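Local coordinates for protein MmoQ Response regulator (PDB 3LJX) that probably makes cyclic di-GMP from two GTP as a full-length response regulator, the piece here being a helical one that holds its HDOD domain, at residues 110-113 / 114-118; 217-220 / 221-224. All blocks are in the same frame, centred on the assembly; numbering follows the deposited sequence.

Interaction 1: residues 110-113 / 114-118; sequences WQKS and LARAV
From W110 to A117 the backbone winds through four successive i to i+4 hydrogen bonds of a regular alpha-helix, the longest from L114 N to W110 O at 3.3 Å and the shortest from R116 N to K112 O at 2.9 Å. On the turn formed by K112, S113 and R116 the side chains meet. R116 starts with CG anti to its own N (chi1 -171°) and bends at chi3, which folds the guanidinium back along the helix, one face over S113 CA, with NH2 3.8 Å from that atom. K112 crosses it at a slant, its CG 4.1 Å from R116 NH1, a contact of the aliphatic stem with the guanidinium. A water bridges S113 and R116: it donates to S113 OG at 3.0 Å and accepts from R116 NH1 at 3.2 Å. S113 OG also bonds to Y109 O one turn earlier. The guanidinium is gripped from several sides, NE by G139 O, NH1 by Q227 OE1 and NH2 in a salt bridge with D143, so its rotation is fixed. R116 is thus a buried arginine joining helix 106-125, within the HDOD domain, to helices 132-141 and 214-233, while L114 and A117 pack on F136 of helix 132-141.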
ATOM      1  N   TRP A 110      -6.787  -7.195  -0.226  1.00 26.92           N
ATOM      2  CA  TRP A 110      -5.862  -7.398   0.890  1.00 25.47           C
ATOM      3  C   TRP A 110      -4.829  -8.451   0.551  1.00 27.05           C
ATOM      4  O   TRP A 110      -3.666  -8.339   0.930  1.00 23.68           O
ATOM      5  CB  TRP A 110      -6.591  -7.743   2.194  1.00 21.71           C
ATOM      6  CG  TRP A 110      -7.222  -6.526   2.828  1.00 27.73           C
ATOM      7  CD1 TRP A 110      -6.622  -5.318   3.053  1.00 29.94           C
ATOM      8  CD2 TRP A 110      -8.563  -6.396   3.302  1.00 27.56           C
ATOM      9  NE1 TRP A 110      -7.506  -4.446   3.626  1.00 27.93           N
ATOM     10  CE2 TRP A 110      -8.707  -5.084   3.793  1.00 27.76           C
ATOM     11  CE3 TRP A 110      -9.656  -7.272   3.366  1.00 29.81           C
ATOM     12  CZ2 TRP A 110      -9.907  -4.615   4.347  1.00 25.93           C
ATOM     13  CZ3 TRP A 110     -10.854  -6.805   3.916  1.00 28.37           C
ATOM     14  CH2 TRP A 110     -10.965  -5.488   4.391  1.00 29.07           C
ATOM     15  N   GLN A 111      -5.253  -9.475  -0.170  1.00 25.58           N
ATOM     16  CA  GLN A 111      -4.333 -10.538  -0.529  1.00 25.16           C
ATOM     17  C   GLN A 111      -3.249  -9.985  -1.458  1.00 28.47           C
ATOM     18  O   GLN A 111      -2.051 -10.208  -1.260  1.00 27.95           O
ATOM     19  CB  GLN A 111      -5.095 -11.693  -1.187  1.00 32.03           C
ATOM     20  CG  GLN A 111      -4.203 -12.801  -1.711  1.00 39.45           C
ATOM     21  CD  GLN A 111      -4.981 -13.845  -2.484  1.00 49.16           C
ATOM     22  OE1 GLN A 111      -5.845 -13.528  -3.312  1.00 51.88           O
ATOM     23  NE2 GLN A 111      -4.672 -15.102  -2.223  1.00 52.22           N
ATOM     24  N   LYS A 112      -3.671  -9.234  -2.465  1.00 32.29           N
ATOM     25  CA  LYS A 112      -2.738  -8.702  -3.447  1.00 30.33           C
ATOM     26  C   LYS A 112      -1.786  -7.669  -2.836  1.00 32.19           C
ATOM     27  O   LYS A 112      -0.610  -7.615  -3.188  1.00 32.77           O
ATOM     28  CB  LYS A 112      -3.517  -8.090  -4.599  1.00 38.76           C
ATOM     29  CG  LYS A 112      -2.676  -7.401  -5.646  1.00 51.46           C
ATOM     30  CD  LYS A 112      -3.462  -7.399  -6.929  1.00 61.75           C
ATOM     31  CE  LYS A 112      -4.104  -8.767  -7.110  1.00 69.30           C
ATOM     32  NZ  LYS A 112      -5.427  -8.703  -7.793  1.00 75.33           N
ATOM     33  N   SER A 113      -2.292  -6.854  -1.912  1.00 30.36           N
ATOM     34  CA  SER A 113      -1.478  -5.794  -1.316  1.00 29.57           C
ATOM     35  C   SER A 113      -0.298  -6.376  -0.523  1.00 28.46           C
ATOM     36  O   SER A 113       0.840  -5.910  -0.635  1.00 24.38           O
ATOM     37  CB  SER A 113      -2.348  -4.885  -0.436  1.00 28.98           C
ATOM     38  OG  SER A 113      -3.200  -4.075  -1.239  1.00 32.40           O
ATOM     39  N   LEU A 114      -0.575  -7.413   0.258  1.00 24.49           N
ATOM     40  CA  LEU A 114       0.456  -8.084   1.026  1.00 26.39           C
ATOM     41  C   LEU A 114       1.449  -8.810   0.108  1.00 29.26           C
ATOM     42  O   LEU A 114       2.669  -8.702   0.286  1.00 27.40           O
ATOM     43  CB  LEU A 114      -0.180  -9.081   1.993  1.00 26.09           C
ATOM     44  CG  LEU A 114       0.818  -9.868   2.847  1.00 29.51           C
ATOM     45  CD1 LEU A 114       1.712  -8.914   3.659  1.00 25.96           C
ATOM     46  CD2 LEU A 114       0.062 -10.827   3.763  1.00 29.33           C
ATOM     47  N   ALA A 115       0.925  -9.551  -0.869  1.00 23.13           N
ATOM     48  CA  ALA A 115       1.776 -10.325  -1.766  1.00 25.13           C
ATOM     49  C   ALA A 115       2.738  -9.380  -2.473  1.00 27.68           C
ATOM     50  O   ALA A 115       3.931  -9.675  -2.605  1.00 26.94           O
ATOM     51  CB  ALA A 115       0.928 -11.118  -2.793  1.00 19.53           C
ATOM     52  N   ARG A 116       2.216  -8.234  -2.915  1.00 22.57           N
ATOM     53  CA  ARG A 116       3.055  -7.229  -3.555  1.00 20.89           C
ATOM     54  C   ARG A 116       4.093  -6.656  -2.589  1.00 23.32           C
ATOM     55  O   ARG A 116       5.260  -6.514  -2.940  1.00 27.15           O
ATOM     56  CB  ARG A 116       2.205  -6.106  -4.156  1.00 21.76           C
ATOM     57  CG  ARG A 116       3.004  -5.139  -5.017  1.00 21.52           C
ATOM     58  CD  ARG A 116       2.094  -4.069  -5.613  1.00 24.76           C
ATOM     59  NE  ARG A 116       1.321  -3.439  -4.560  1.00 28.34           N
ATOM     60  CZ  ARG A 116      -0.001  -3.327  -4.557  1.00 29.30           C
ATOM     61  NH1 ARG A 116      -0.709  -3.773  -5.579  1.00 24.89           N
ATOM     62  NH2 ARG A 116      -0.610  -2.762  -3.523  1.00 31.98           N
ATOM     63  N   ALA A 117       3.673  -6.322  -1.372  1.00 24.31           N
ATOM     64  CA  ALA A 117       4.614  -5.847  -0.362  1.00 22.51           C
ATOM     65  C   ALA A 117       5.741  -6.870  -0.194  1.00 23.81           C
ATOM     66  O   ALA A 117       6.920  -6.513  -0.175  1.00 25.92           O
ATOM     67  CB  ALA A 117       3.905  -5.625   0.965  1.00 19.26           C
ATOM     68  N   VAL A 118       5.375  -8.145  -0.083  1.00 21.96           N
ATOM     69  CA  VAL A 118       6.358  -9.203   0.165  1.00 22.89           C
ATOM     70  C   VAL A 118       7.313  -9.346  -1.016  1.00 26.29           C
ATOM     71  O   VAL A 118       8.540  -9.446  -0.840  1.00 23.03           O
ATOM     72  CB  VAL A 118       5.683 -10.559   0.421  1.00 28.14           C
ATOM     73  CG1 VAL A 118       6.709 -11.690   0.304  1.00 30.33           C
ATOM     74  CG2 VAL A 118       4.992 -10.565   1.784  1.00 20.26           C
TER
HETATM   75  O   HOH W   1      -3.599  -4.190  -4.242  1.00 42.50           O

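Interaction 2: residues 217-220 / 221-224; sequences GRFA and RQLA
This is a buried local contact within helix 214-233, where R221 lies back on the backbone of G217 and R218, and Q222 and L223 meet the ring of F219, three to four residues back; this part of the helix packs among helices 106-125, 196-204 and 245-254. Four i to i+4 backbone bonds carry the turn, A224 N to A220 O being the shortest at 2.8 Å. The apolar part is a CH-pi contact: L223 CD1 stands over the centre of the F219 ring, 3.9 Å from its centroid and 7° off the normal. Q222 comes to the same ring from the edge, its OE1 3.3 Å from F219 CD1 and near the ring plane, with amide and ring planes 87° apart. That oxygen is hydrogen-bonded to T129 OG1, which helps hold the amide at the ring edge. With CG beside its own N (chi1 -77°) and a bend at chi3, the R221 guanidinium is laid flat over G217 O, its CZ 3.4 Å from that oxygen, while NH2 runs on to 3.6 Å from R218 N. G217 has no side chain, and a CB there would come close to R221 NH2. R221 NH1 reaches the carbonyls of I210 and D212, and the side chain also touches E250 and C254 of helix 245-254. An alanine here would remove the guanidinium, is likely to leave the I210 and D212 carbonyls without this donor, and would probably open a gap over G217. F219 and L223 both meet A201 of helix 196-204, and L223 also touches L120 of helix 106-125. The arrangement is typical of a helix packed on several others in an all-alpha domain, with F219 and L223 on an apolar face and R221 on another side, turned to the I210 and D212 carbonyls and helix 245-254.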
ATOM      1  N   GLY A 217      14.168   5.488 -11.789  1.00 25.98           N
ATOM      2  CA  GLY A 217      13.824   4.545 -12.839  1.00 24.72           C
ATOM      3  C   GLY A 217      14.010   3.115 -12.368  1.00 26.52           C
ATOM      4  O   GLY A 217      13.189   2.238 -12.652  1.00 24.14           O
ATOM      5  N   ARG A 218      15.079   2.873 -11.614  1.00 26.41           N
ATOM      6  CA  ARG A 218      15.373   1.511 -11.179  1.00 27.32           C
ATOM      7  C   ARG A 218      14.354   1.052 -10.141  1.00 28.57           C
ATOM      8  O   ARG A 218      13.852  -0.081 -10.192  1.00 26.57           O
ATOM      9  CB  ARG A 218      16.793   1.396 -10.636  1.00 26.30           C
ATOM     10  CG  ARG A 218      17.244  -0.037 -10.428  1.00 35.90           C
ATOM     11  CD  ARG A 218      18.639  -0.073  -9.853  1.00 49.83           C
ATOM     12  NE  ARG A 218      19.618  -0.411 -10.870  1.00 66.62           N
ATOM     13  CZ  ARG A 218      20.203  -1.599 -10.957  1.00 82.44           C
ATOM     14  NH1 ARG A 218      19.913  -2.543 -10.067  1.00 85.75           N
ATOM     15  NH2 ARG A 218      21.082  -1.841 -11.923  1.00 88.37           N
ATOM     16  N   PHE A 219      14.023   1.940  -9.215  1.00 22.96           N
ATOM     17  CA  PHE A 219      13.021   1.611  -8.215  1.00 24.93           C
ATOM     18  C   PHE A 219      11.668   1.414  -8.911  1.00 23.79           C
ATOM     19  O   PHE A 219      10.933   0.479  -8.588  1.00 21.24           O
ATOM     20  CB  PHE A 219      12.966   2.706  -7.145  1.00 27.39           C
ATOM     21  CG  PHE A 219      12.084   2.381  -5.973  1.00 26.04           C
ATOM     22  CD1 PHE A 219      11.968   1.086  -5.509  1.00 24.78           C
ATOM     23  CD2 PHE A 219      11.393   3.390  -5.313  1.00 30.05           C
ATOM     24  CE1 PHE A 219      11.152   0.791  -4.420  1.00 25.90           C
ATOM     25  CE2 PHE A 219      10.581   3.105  -4.223  1.00 31.36           C
ATOM     26  CZ  PHE A 219      10.464   1.798  -3.774  1.00 30.05           C
ATOM     27  N   ALA A 220      11.354   2.267  -9.887  1.00 18.64           N
ATOM     28  CA  ALA A 220      10.116   2.100 -10.643  1.00 23.13           C
ATOM     29  C   ALA A 220      10.048   0.705 -11.289  1.00 23.82           C
ATOM     30  O   ALA A 220       9.020   0.025 -11.224  1.00 23.42           O
ATOM     31  CB  ALA A 220       9.961   3.208 -11.706  1.00 19.36           C
ATOM     32  N   ARG A 221      11.137   0.274 -11.913  1.00 18.20           N
ATOM     33  CA  ARG A 221      11.150  -1.048 -12.540  1.00 19.93           C
ATOM     34  C   ARG A 221      10.986  -2.144 -11.481  1.00 25.36           C
ATOM     35  O   ARG A 221      10.370  -3.178 -11.743  1.00 27.52           O
ATOM     36  CB  ARG A 221      12.416  -1.262 -13.367  1.00 19.48           C
ATOM     37  CG  ARG A 221      12.387  -0.544 -14.726  1.00 23.63           C
ATOM     38  CD  ARG A 221      13.641  -0.816 -15.578  1.00 24.08           C
ATOM     39  NE  ARG A 221      14.786  -0.040 -15.106  1.00 27.21           N
ATOM     40  CZ  ARG A 221      14.982   1.240 -15.408  1.00 27.49           C
ATOM     41  NH1 ARG A 221      14.114   1.886 -16.187  1.00 21.66           N
ATOM     42  NH2 ARG A 221      16.039   1.883 -14.928  1.00 28.66           N
ATOM     43  N   GLN A 222      11.489  -1.904 -10.273  1.00 24.31           N
ATOM     44  CA  GLN A 222      11.330  -2.879  -9.192  1.00 24.56           C
ATOM     45  C   GLN A 222       9.889  -2.965  -8.722  1.00 23.78           C
ATOM     46  O   GLN A 222       9.380  -4.058  -8.417  1.00 29.72           O
ATOM     47  CB  GLN A 222      12.239  -2.551  -8.022  1.00 24.31           C
ATOM     48  CG  GLN A 222      13.743  -2.726  -8.316  1.00 21.48           C
ATOM     49  CD  GLN A 222      14.603  -2.132  -7.198  1.00 22.39           C
ATOM     50  OE1 GLN A 222      14.240  -1.105  -6.596  1.00 21.21           O
ATOM     51  NE2 GLN A 222      15.739  -2.772  -6.916  1.00 20.47           N
ATOM     52  N   LEU A 223       9.236  -1.810  -8.679  1.00 20.38           N
ATOM     53  CA  LEU A 223       7.824  -1.730  -8.322  1.00 26.43           C
ATOM     54  C   LEU A 223       6.981  -2.425  -9.379  1.00 26.88           C
ATOM     55  O   LEU A 223       6.112  -3.233  -9.051  1.00 22.00           O
ATOM     56  CB  LEU A 223       7.390  -0.272  -8.204  1.00 28.16           C
ATOM     57  CG  LEU A 223       7.697   0.384  -6.860  1.00 31.82           C
ATOM     58  CD1 LEU A 223       8.066   1.876  -7.026  1.00 26.61           C
ATOM     59  CD2 LEU A 223       6.498   0.182  -5.928  1.00 29.41           C
ATOM     60  N   ALA A 224       7.258  -2.114 -10.647  1.00 23.36           N
ATOM     61  CA  ALA A 224       6.509  -2.691 -11.760  1.00 29.43           C
ATOM     62  C   ALA A 224       6.642  -4.211 -11.717  1.00 28.81           C
ATOM     63  O   ALA A 224       5.671  -4.932 -11.933  1.00 28.20           O
ATOM     64  CB  ALA A 224       7.006  -2.128 -13.124  1.00 20.55           C
TER

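Overall arrangement
Interaction 1 lies on helix 106-125 and interaction 2 on helix 214-233, one after the other along the chain. Their centres are about 17 Å apart and their nearest atoms about 5 Å, without touching. The two helices are nevertheless joined at both places: R116 of interaction 1 bonds to Q227 and touches A226, just beyond 221-224, while Q222 and L223 of interaction 2 reach L120, just beyond 114-118. Interaction 1 is nearer the middle of the chain, about 8 Å from its centre against about 15 Å, yet interaction 2 is the more buried. The joining is made by hydrogen bonding at R116 and by side-chain packing of Q222 and L223 at L120. Both belong to the helical packing of this piece.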